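Local coordinates for putative alpha-ketoglutarate-dependent taurine dioxygenase (Burkholderia xenovorans, PDB 5HSX), which probably acts as an iron(II)- and 2-oxoglutarate-dependent dioxygenase of the TfdA/TauD family, and here holds a sodium ion in its metal site, at residues A53-R58 with F265-A270; P96-I101 with Q287-T292; G175-T180 with S223-I228. All coordinates share one frame; numbering follows the deposited sequence.

Contact 1 of 3, residues A53-R58 with F265-A270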
loop_
_atom_site.group_PDB
_atom_site.type_symbol
_atom_site.label_atom_id
_atom_site.label_comp_id
_atom_site.label_asym_id
_atom_site.label_seq_id
_atom_site.Cartn_x
_atom_site.Cartn_y
_atom_site.Cartn_z
ATOM N N ALA B 53 1.992 9.702 -21.253
ATOM C CA ALA B 53 1.276 9.263 -20.061
ATOM C C ALA B 53 2.212 8.549 -19.098
ATOM O O ALA B 53 2.106 8.715 -17.878
ATOM C CB ALA B 53 0.115 8.352 -20.459
ATOM N N LEU B 54 3.146 7.762 -19.632
ATOM C CA LEU B 54 4.124 7.077 -18.793
ATOM C C LEU B 54 5.037 8.071 -18.086
ATOM O O LEU B 54 5.279 7.959 -16.880
ATOM C CB LEU B 54 4.937 6.096 -19.637
ATOM C CG LEU B 54 6.140 5.418 -18.981
ATOM C CD1 LEU B 54 5.700 4.447 -17.872
ATOM C CD2 LEU B 54 6.976 4.709 -20.052
ATOM N N LEU B 55 5.566 9.052 -18.819
ATOM C CA LEU B 55 6.421 10.042 -18.173
ATOM C C LEU B 55 5.661 10.811 -17.101
ATOM O O LEU B 55 6.227 11.145 -16.052
ATOM C CB LEU B 55 7.002 11.006 -19.212
ATOM C CG LEU B 55 7.953 10.392 -20.242
ATOM C CD1 LEU B 55 8.612 11.489 -21.052
ATOM C CD2 LEU B 55 8.994 9.499 -19.579
ATOM N N LYS B 56 4.371 11.060 -17.324
ATOM C CA LYS B 56 3.600 11.884 -16.400
ATOM C C LYS B 56 3.147 11.107 -15.168
ATOM O O LYS B 56 3.177 11.635 -14.047
ATOM C CB LYS B 56 2.386 12.461 -17.122
ATOM C CG LYS B 56 1.478 13.304 -16.241
ATOM C CD LYS B 56 0.312 13.822 -17.073
ATOM C CE LYS B 56 -0.627 14.697 -16.273
ATOM N NZ LYS B 56 -1.727 15.158 -17.159
ATOM N N TRP B 57 2.715 9.865 -15.350
ATOM C CA TRP B 57 2.129 9.088 -14.260
ATOM C C TRP B 57 3.061 8.015 -13.710
ATOM O O TRP B 57 2.684 7.319 -12.755
ATOM C CB TRP B 57 0.796 8.477 -14.726
ATOM C CG TRP B 57 -0.251 9.561 -14.866
ATOM C CD1 TRP B 57 -0.743 10.103 -16.025
ATOM C CD2 TRP B 57 -0.878 10.276 -13.791
ATOM N NE1 TRP B 57 -1.658 11.092 -15.729
ATOM C CE2 TRP B 57 -1.752 11.222 -14.369
ATOM C CE3 TRP B 57 -0.798 10.192 -12.395
ATOM C CZ2 TRP B 57 -2.536 12.089 -13.598
ATOM C CZ3 TRP B 57 -1.577 11.050 -11.627
ATOM C CH2 TRP B 57 -2.436 11.987 -12.234
ATOM N N ARG B 58 4.264 7.869 -14.286
ATOM C CA ARG B 58 5.351 7.020 -13.785
ATOM C C ARG B 58 5.145 5.534 -14.063
ATOM O O ARG B 58 6.115 4.821 -14.344
ATOM C CB ARG B 58 5.578 7.194 -12.283
ATOM C CG ARG B 58 5.602 8.623 -11.768
ATOM C CD ARG B 58 6.529 9.515 -12.566
ATOM N NE ARG B 58 6.401 10.887 -12.083
ATOM C CZ ARG B 58 7.173 11.897 -12.468
ATOM N NH1 ARG B 58 8.152 11.699 -13.337
ATOM N NH2 ARG B 58 6.963 13.107 -11.969
ATOM N N PHE B 265 3.556 -0.987 -17.212
ATOM C CA PHE B 265 4.637 -0.357 -17.973
ATOM C C PHE B 265 5.142 0.783 -17.096
ATOM O O PHE B 265 4.418 1.761 -16.883
ATOM C CB PHE B 265 4.085 0.149 -19.314
ATOM C CG PHE B 265 5.107 0.734 -20.283
ATOM C CD1 PHE B 265 6.473 0.733 -20.030
ATOM C CD2 PHE B 265 4.657 1.277 -21.478
ATOM C CE1 PHE B 265 7.364 1.263 -20.961
ATOM C CE2 PHE B 265 5.538 1.813 -22.407
ATOM C CZ PHE B 265 6.897 1.811 -22.146
ATOM N N TRP B 266 6.348 0.656 -16.535
ATOM C CA TRP B 266 6.797 1.661 -15.580
ATOM C C TRP B 266 8.155 2.242 -15.949
ATOM O O TRP B 266 8.976 1.599 -16.610
ATOM C CB TRP B 266 6.850 1.127 -14.142
ATOM C CG TRP B 266 7.846 0.041 -13.840
ATOM C CD1 TRP B 266 9.114 0.202 -13.358
ATOM C CD2 TRP B 266 7.620 -1.373 -13.911
ATOM N NE1 TRP B 266 9.702 -1.026 -13.156
ATOM C CE2 TRP B 266 8.806 -2.009 -13.483
ATOM C CE3 TRP B 266 6.538 -2.161 -14.311
ATOM C CZ2 TRP B 266 8.939 -3.403 -13.441
ATOM C CZ3 TRP B 266 6.669 -3.551 -14.259
ATOM C CH2 TRP B 266 7.867 -4.152 -13.838
ATOM N N ASP B 267 8.360 3.478 -15.495
ATOM C CA ASP B 267 9.568 4.260 -15.755
ATOM C C ASP B 267 10.495 4.075 -14.557
ATOM O O ASP B 267 10.288 4.676 -13.501
ATOM C CB ASP B 267 9.211 5.731 -15.973
ATOM C CG ASP B 267 10.419 6.585 -16.345
ATOM O OD1 ASP B 267 11.566 6.107 -16.205
ATOM O OD2 ASP B 267 10.217 7.746 -16.756
ATOM N N ASN B 268 11.528 3.243 -14.730
ATOM C CA ASN B 268 12.500 2.969 -13.674
ATOM C C ASN B 268 13.351 4.173 -13.304
ATOM O O ASN B 268 14.057 4.124 -12.293
ATOM C CB ASN B 268 13.442 1.851 -14.100
ATOM C CG ASN B 268 12.809 0.504 -14.031
ATOM O OD1 ASN B 268 12.282 0.103 -12.986
ATOM N ND2 ASN B 268 12.857 -0.225 -15.144
ATOM N N ARG B 269 13.353 5.227 -14.103
ATOM C CA ARG B 269 14.114 6.395 -13.710
ATOM C C ARG B 269 13.399 7.229 -12.659
ATOM O O ARG B 269 14.025 8.118 -12.069
ATOM C CB ARG B 269 14.422 7.237 -14.949
ATOM C CG ARG B 269 15.073 6.393 -16.039
ATOM C CD ARG B 269 15.028 7.073 -17.378
ATOM N NE ARG B 269 13.656 7.261 -17.826
ATOM C CZ ARG B 269 13.325 7.720 -19.032
ATOM N NH1 ARG B 269 14.269 8.014 -19.922
ATOM N NH2 ARG B 269 12.048 7.876 -19.349
ATOM N N ALA B 270 12.116 6.948 -12.399
ATOM C CA ALA B 270 11.313 7.746 -11.485
ATOM C C ALA B 270 10.543 6.910 -10.471
ATOM O O ALA B 270 9.704 7.466 -9.754
ATOM C CB ALA B 270 10.322 8.621 -12.264
HETATM O O HOH W 1 8.382 9.297 -15.241
#

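Contact 2 of 3, residues P96-I101 with Q287-T292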
loop_
_atom_site.group_PDB
_atom_site.type_symbol
_atom_site.label_atom_id
_atom_site.label_comp_id
_atom_site.label_asym_id
_atom_site.label_seq_id
_atom_site.Cartn_x
_atom_site.Cartn_y
_atom_site.Cartn_z
ATOM N N PRO B 96 15.113 -14.288 -26.228
ATOM C CA PRO B 96 16.083 -13.734 -25.270
ATOM C C PRO B 96 15.616 -12.447 -24.621
ATOM O O PRO B 96 16.181 -12.052 -23.594
ATOM C CB PRO B 96 17.336 -13.506 -26.128
ATOM C CG PRO B 96 16.803 -13.328 -27.516
ATOM C CD PRO B 96 15.614 -14.242 -27.616
ATOM N N GLU B 97 14.597 -11.788 -25.173
ATOM C CA GLU B 97 14.106 -10.530 -24.624
ATOM C C GLU B 97 13.105 -10.719 -23.502
ATOM O O GLU B 97 12.783 -9.746 -22.815
ATOM C CB GLU B 97 13.430 -9.684 -25.708
ATOM C CG GLU B 97 14.192 -9.582 -27.012
ATOM C CD GLU B 97 13.864 -10.709 -27.972
ATOM O OE1 GLU B 97 14.221 -10.575 -29.158
ATOM O OE2 GLU B 97 13.258 -11.726 -27.546
ATOM N N VAL B 98 12.581 -11.926 -23.315
ATOM C CA VAL B 98 11.444 -12.151 -22.430
ATOM C C VAL B 98 11.910 -12.926 -21.207
ATOM O O VAL B 98 12.549 -13.978 -21.335
ATOM C CB VAL B 98 10.314 -12.890 -23.161
ATOM C CG1 VAL B 98 9.124 -13.084 -22.233
ATOM C CG2 VAL B 98 9.914 -12.112 -24.404
ATOM N N TYR B 99 11.578 -12.413 -20.026
ATOM C CA TYR B 99 11.945 -13.027 -18.758
ATOM C C TYR B 99 10.702 -13.608 -18.106
ATOM O O TYR B 99 9.685 -12.918 -17.974
ATOM C CB TYR B 99 12.597 -12.008 -17.824
ATOM C CG TYR B 99 13.755 -11.288 -18.468
ATOM C CD1 TYR B 99 13.563 -10.078 -19.126
ATOM C CD2 TYR B 99 15.035 -11.822 -18.434
ATOM C CE1 TYR B 99 14.617 -9.415 -19.728
ATOM C CE2 TYR B 99 16.097 -11.167 -19.033
ATOM C CZ TYR B 99 15.881 -9.966 -19.681
ATOM O OH TYR B 99 16.927 -9.303 -20.279
ATOM N N SER B 100 10.795 -14.865 -17.688
ATOM C CA SER B 100 9.681 -15.560 -17.053
ATOM C C SER B 100 9.679 -15.265 -15.558
ATOM O O SER B 100 10.723 -15.335 -14.905
ATOM C CB SER B 100 9.789 -17.065 -17.309
ATOM O OG SER B 100 8.753 -17.781 -16.657
ATOM N N ILE B 101 8.507 -14.916 -15.025
ATOM C CA ILE B 101 8.311 -14.688 -13.596
ATOM C C ILE B 101 7.238 -15.664 -13.126
ATOM O O ILE B 101 6.075 -15.568 -13.541
ATOM C CB ILE B 101 7.912 -13.239 -13.282
ATOM C CG1 ILE B 101 9.112 -12.302 -13.408
ATOM C CG2 ILE B 101 7.322 -13.135 -11.880
ATOM C CD1 ILE B 101 9.162 -11.561 -14.701
ATOM N N GLN B 287 1.953 -16.716 -13.339
ATOM C CA GLN B 287 2.918 -16.665 -14.431
ATOM C C GLN B 287 2.821 -15.311 -15.110
ATOM O O GLN B 287 1.763 -14.954 -15.637
ATOM C CB GLN B 287 2.678 -17.783 -15.450
ATOM C CG GLN B 287 3.637 -17.735 -16.645
ATOM C CD GLN B 287 5.057 -18.145 -16.283
ATOM O OE1 GLN B 287 5.293 -19.260 -15.821
ATOM N NE2 GLN B 287 6.008 -17.249 -16.500
ATOM N N LEU B 288 3.920 -14.565 -15.093
ATOM C CA LEU B 288 4.020 -13.306 -15.809
ATOM C C LEU B 288 5.261 -13.350 -16.686
ATOM O O LEU B 288 6.127 -14.216 -16.529
ATOM C CB LEU B 288 4.084 -12.108 -14.846
ATOM C CG LEU B 288 2.900 -11.905 -13.888
ATOM C CD1 LEU B 288 3.110 -12.665 -12.586
ATOM C CD2 LEU B 288 2.673 -10.414 -13.616
ATOM N N TYR B 289 5.335 -12.410 -17.626
ATOM C CA TYR B 289 6.503 -12.269 -18.486
ATOM C C TYR B 289 6.872 -10.802 -18.563
ATOM O O TYR B 289 5.991 -9.937 -18.584
ATOM C CB TYR B 289 6.250 -12.827 -19.893
ATOM C CG TYR B 289 5.981 -14.305 -19.883
ATOM C CD1 TYR B 289 7.026 -15.225 -19.843
ATOM C CD2 TYR B 289 4.678 -14.786 -19.888
ATOM C CE1 TYR B 289 6.771 -16.600 -19.816
ATOM C CE2 TYR B 289 4.418 -16.145 -19.867
ATOM C CZ TYR B 289 5.466 -17.042 -19.832
ATOM O OH TYR B 289 5.191 -18.387 -19.809
ATOM N N ARG B 290 8.178 -10.528 -18.588
ATOM C CA ARG B 290 8.686 -9.169 -18.530
ATOM C C ARG B 290 9.665 -8.936 -19.670
ATOM O O ARG B 290 10.455 -9.818 -20.023
ATOM C CB ARG B 290 9.382 -8.868 -17.184
ATOM C CG ARG B 290 10.054 -7.496 -17.158
ATOM C CD ARG B 290 10.604 -7.063 -15.803
ATOM N NE ARG B 290 11.242 -8.125 -15.037
ATOM C CZ ARG B 290 12.475 -8.585 -15.236
ATOM N NH1 ARG B 290 13.231 -8.100 -16.206
ATOM N NH2 ARG B 290 12.953 -9.547 -14.461
ATOM N N THR B 291 9.586 -7.754 -20.257
ATOM C CA THR B 291 10.643 -7.227 -21.106
ATOM C C THR B 291 11.165 -5.963 -20.442
ATOM O O THR B 291 10.460 -5.332 -19.645
ATOM C CB THR B 291 10.131 -6.907 -22.510
ATOM O OG1 THR B 291 9.058 -5.963 -22.411
ATOM C CG2 THR B 291 9.631 -8.173 -23.211
ATOM N N THR B 292 12.413 -5.595 -20.731
ATOM C CA THR B 292 12.907 -4.329 -20.209
ATOM C C THR B 292 13.687 -3.610 -21.300
ATOM O O THR B 292 14.194 -4.223 -22.246
ATOM C CB THR B 292 13.759 -4.478 -18.918
ATOM O OG1 THR B 292 15.106 -4.811 -19.230
ATOM C CG2 THR B 292 13.201 -5.556 -17.985
HETATM O O HOH W 2 13.836 -7.378 -22.544
#

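Contact 3 of 3, residues G175-T180 with S223-I228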
loop_
_atom_site.group_PDB
_atom_site.type_symbol
_atom_site.label_atom_id
_atom_site.label_comp_id
_atom_site.label_asym_id
_atom_site.label_seq_id
_atom_site.Cartn_x
_atom_site.Cartn_y
_atom_site.Cartn_z
ATOM N N GLY B 175 25.950 7.224 -3.929
ATOM C CA GLY B 175 25.648 5.988 -3.232
ATOM C C GLY B 175 26.190 4.778 -3.968
ATOM O O GLY B 175 26.224 4.733 -5.198
ATOM N N ILE B 176 26.606 3.780 -3.189
ATOM C CA ILE B 176 27.107 2.524 -3.736
ATOM C C ILE B 176 25.958 1.524 -3.793
ATOM O O ILE B 176 25.362 1.201 -2.761
ATOM C CB ILE B 176 28.267 1.972 -2.895
ATOM C CG1 ILE B 176 29.396 3.004 -2.783
ATOM C CG2 ILE B 176 28.749 0.629 -3.478
ATOM C CD1 ILE B 176 30.026 3.402 -4.121
ATOM N N HIS B 177 25.671 1.014 -4.990
ATOM C CA HIS B 177 24.679 -0.038 -5.193
ATOM C C HIS B 177 25.394 -1.352 -5.484
ATOM O O HIS B 177 26.342 -1.386 -6.278
ATOM C CB HIS B 177 23.738 0.295 -6.356
ATOM C CG HIS B 177 22.964 1.571 -6.184
ATOM N ND1 HIS B 177 21.592 1.625 -6.309
ATOM C CD2 HIS B 177 23.366 2.837 -5.911
ATOM C CE1 HIS B 177 21.180 2.866 -6.112
ATOM N NE2 HIS B 177 22.238 3.623 -5.874
ATOM N N ARG B 178 24.943 -2.433 -4.842
ATOM C CA ARG B 178 25.574 -3.743 -4.970
ATOM C C ARG B 178 24.522 -4.810 -5.219
ATOM O O ARG B 178 23.407 -4.743 -4.694
ATOM C CB ARG B 178 26.367 -4.137 -3.708
ATOM C CG ARG B 178 27.511 -3.206 -3.344
ATOM C CD ARG B 178 28.195 -3.662 -2.051
ATOM N NE ARG B 178 29.100 -2.640 -1.531
ATOM C CZ ARG B 178 30.375 -2.523 -1.893
ATOM N NH1 ARG B 178 30.896 -3.374 -2.768
ATOM N NH2 ARG B 178 31.132 -1.560 -1.377
ATOM N N PHE B 179 24.906 -5.813 -6.001
ATOM C CA PHE B 179 24.091 -7.003 -6.180
ATOM C C PHE B 179 25.015 -8.198 -6.344
ATOM O O PHE B 179 26.016 -8.125 -7.064
ATOM C CB PHE B 179 23.160 -6.886 -7.389
ATOM C CG PHE B 179 22.414 -8.148 -7.699
ATOM C CD1 PHE B 179 22.759 -8.919 -8.797
ATOM C CD2 PHE B 179 21.374 -8.571 -6.884
ATOM C CE1 PHE B 179 22.074 -10.095 -9.084
ATOM C CE2 PHE B 179 20.684 -9.739 -7.164
ATOM C CZ PHE B 179 21.036 -10.503 -8.265
ATOM N N THR B 180 24.676 -9.285 -5.662
ATOM C CA THR B 180 25.408 -10.547 -5.769
ATOM C C THR B 180 24.484 -11.596 -6.367
ATOM O O THR B 180 23.512 -12.008 -5.703
ATOM C CB THR B 180 25.923 -11.001 -4.403
ATOM O OG1 THR B 180 26.857 -10.036 -3.903
ATOM C CG2 THR B 180 26.602 -12.364 -4.509
ATOM N N SER B 223 16.603 -2.007 -2.097
ATOM C CA SER B 223 17.207 -3.340 -2.046
ATOM C C SER B 223 18.684 -3.342 -2.422
ATOM O O SER B 223 19.412 -4.255 -2.015
ATOM C CB SER B 223 16.476 -4.310 -2.973
ATOM O OG SER B 223 15.167 -4.541 -2.522
ATOM N N PHE B 224 19.143 -2.364 -3.201
ATOM C CA PHE B 224 20.487 -2.409 -3.768
ATOM C C PHE B 224 21.417 -1.327 -3.252
ATOM O O PHE B 224 22.634 -1.549 -3.223
ATOM C CB PHE B 224 20.409 -2.325 -5.294
ATOM C CG PHE B 224 19.514 -3.370 -5.879
ATOM C CD1 PHE B 224 19.558 -4.675 -5.382
ATOM C CD2 PHE B 224 18.584 -3.052 -6.857
ATOM C CE1 PHE B 224 18.718 -5.655 -5.878
ATOM C CE2 PHE B 224 17.738 -4.028 -7.367
ATOM C CZ PHE B 224 17.803 -5.334 -6.873
ATOM N N LEU B 225 20.884 -0.182 -2.830
ATOM C CA LEU B 225 21.735 0.894 -2.325
ATOM C C LEU B 225 22.245 0.526 -0.934
ATOM O O LEU B 225 21.455 0.271 -0.016
ATOM C CB LEU B 225 20.961 2.212 -2.311
ATOM C CG LEU B 225 21.605 3.431 -1.642
ATOM C CD1 LEU B 225 23.013 3.764 -2.240
ATOM C CD2 LEU B 225 20.664 4.641 -1.750
ATOM N N LYS B 226 23.568 0.465 -0.782
ATOM C CA LYS B 226 24.180 -0.056 0.437
ATOM C C LYS B 226 24.784 1.014 1.325
ATOM O O LYS B 226 24.755 0.876 2.554
ATOM C CB LYS B 226 25.279 -1.072 0.083
ATOM C CG LYS B 226 24.806 -2.199 -0.817
ATOM C CD LYS B 226 23.600 -2.903 -0.229
ATOM C CE LYS B 226 23.196 -4.111 -1.076
ATOM N NZ LYS B 226 22.002 -4.769 -0.463
ATOM N N SER B 227 25.351 2.071 0.738
ATOM C CA SER B 227 26.036 3.069 1.540
ATOM C C SER B 227 26.107 4.384 0.773
ATOM O O SER B 227 26.039 4.415 -0.461
ATOM C CB SER B 227 27.444 2.606 1.912
ATOM O OG SER B 227 28.233 2.410 0.743
ATOM N N ILE B 228 26.284 5.459 1.529
ATOM C CA ILE B 228 26.480 6.799 0.983
ATOM C C ILE B 228 27.972 7.094 0.996
ATOM O O ILE B 228 28.633 6.922 2.025
ATOM C CB ILE B 228 25.692 7.838 1.798
ATOM C CG1 ILE B 228 24.183 7.574 1.661
ATOM C CG2 ILE B 228 26.058 9.284 1.358
ATOM C CD1 ILE B 228 23.301 8.480 2.549
HETATM O O HOH W 3 28.944 -0.244 0.382
HETATM O O HOH W 4 21.981 -6.407 -2.998
#

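Contact 1 of 3, residues A53-R58 with F265-A270
Leu54 and Phe265 form the apolar part of this helix-to-strand contact. One branch of the leucine, CD2, sits over a face of the phenylalanine ring, 3.8 Å from the centroid, in a CH-pi contact. With CG anti to the backbone N (chi1 172°), its other branch lies against the strand backbone, CD1 only 3.1 Å from Phe265 O. Leu55 adds CD2, which meets the guanidinium of Arg269 at its edge.

A single direct hydrogen bond crosses the contact: Asp267 N gives its proton to Arg58 O at 2.9 Å. Arg58 leaves the helix with positive phi, and its carbonyl accepts this bond from the last strand residue. A water bridges Leu55 O, Arg58 NH1 and Asp267 OD2.

The polar contacts gather on the Asp267 carboxylate. Arg269 grips it side-on, NE to OD1 at 2.9 Å and NH2 to OD2 at 3.2 Å, while the backbone N of Arg269 closes an Asx turn on OD1 from the opposite face of the carboxylate plane. His210 also bonds OD2; the Arg58 guanidinium forms a salt bridge with Glu215, and Arg269 NH2 a second one with Glu212.

Helix 44-57 packs on the main sheet of the double-stranded beta-helix expected of this cupin-clan family, where strand 263-267 lies between 59-62 and 135-140. Trp266 touches the metal ligands Asp125 and His273, Phe265 packs against strand 135-140, and Trp57 against strand 21-24.

Contact 2 of 3, residues P96-I101 with Q287-T292
Tyr99 and Arg290 face each other as an antiparallel hydrogen-bonded pair, as do Ile101 and Leu288, with Ser100 and Tyr289 as the non-hydrogen-bonded pair between them; Tyr99 N reaches Arg290 O at 2.8 Å and Leu288 N reaches Ile101 O at 2.8 Å.

On the face of Tyr99, Ile101, Leu288 and Arg290, the tyrosine ring and the guanidinium lie nearly parallel, their planes 20° apart, with Arg290 NH1 3.5 Å from Tyr99 CD1. The bend at chi3 (40°) turns the guanidinium so that Tyr99 CB lies over one of its faces and NH1 stands above the level of the ring near CD1. Ile101 CD1 rests on Arg290 CB at 3.7 Å. Arg290 NH1 is taken by the carbonyl of Val320 in helix 313-322, and the Tyr99 hydroxyl bonds Thr83. Strand 99-101 is one of the two edge strands, within this chain, of the seven-stranded sheet of this cupin-clan fold, and 287-293 joins it to 135-140.

On the other face, Ser100 OG accepts from Gln287 NE2 at 2.8 Å, the serine oxygen lying close to the amide plane of Gln287. Gln287 bends at chi2 (72°), which carries that NE2 over a face of the Tyr289 ring and also onto Leu288 O. This carbonyl thus serves two donors, Ile101 N and Gln287 NE2, from opposite faces of its plane. Val98 CG1 packs on Tyr289 CB at 3.7 Å, and Val98 also touches His69 and Val73 of helix 69-77. A water links Glu97 O to Thr292 N.

Contact 3 of 3, residues G175-T180 with S223-I228
Ile176 and Ser227 are bonded in an antiparallel ladder interrupted by a beta bulge. Ile176 N donates to Ser227 O at 2.9 Å, and Ile176 O receives Lys226 N at 2.8 Å in a nearly straight bond. Past this point the register shifts by one residue, so that His177 stands opposite Leu225, and Arg178 N bonds Phe224 O at 3.0 Å. Ser227 N, buried by the contact, finds no partner.

Apolar contact gathers round Leu225. Its CB lies over one face of the His177 imidazole, 4.0 Å from the centroid, a CH-pi contact. The leucine's chi1 of 172° sets CG opposite the backbone N, and Leu225 CD1 lies 3.6 Å from Gly175 CA. Phe179 and Phe224 run side by side, pointing the same way, and touch through CD2 and CE1 respectively.

Arg178 and Lys226, both exposed, meet through their aliphatic parts, Arg178 CB to Lys226 CG at 3.8 Å, and Ile176 CG2 underlies a face of the guanidinium. Lys226 is bent at chi2 (-54°), which lets NZ donate a hydrogen bond to Ser223 O at 3.1 Å; a water joins the same nitrogen to Arg178 O. A second water bridges Arg178 NE and Ser227 OG.

His177 bonds Thr127 through ND1 and meets the ring of His204 edge-to-face. Strand 174-179 runs between 225-228 and the long strand 200-209, with helix 233-247 packed on Leu225 and Ile228.

Overall arrangement
Contacts 1 and 2 share a mixed sheet, strand 135-140 lying between their strands 263-267 and 287-293; their centres are 19 Å apart, their nearest atoms about 4 Å. Contact 3, in a separate antiparallel sheet, is nested within the chain loops closed by both, its centre 23 and 24 Å from theirs respectively. The metal site lies nearest contacts 1 and 3. His123, Asp125 and His273, consistent with the family's two-histidine, one-carboxylate facial triad for iron(II), hold sodium here together with Asn323, so it probably occupies the iron site. The side chains of Trp266 and Phe224 approach the ion to about 5 and 6 Å, while Arg290 makes a weak, long ion pair with the Asn323 terminus.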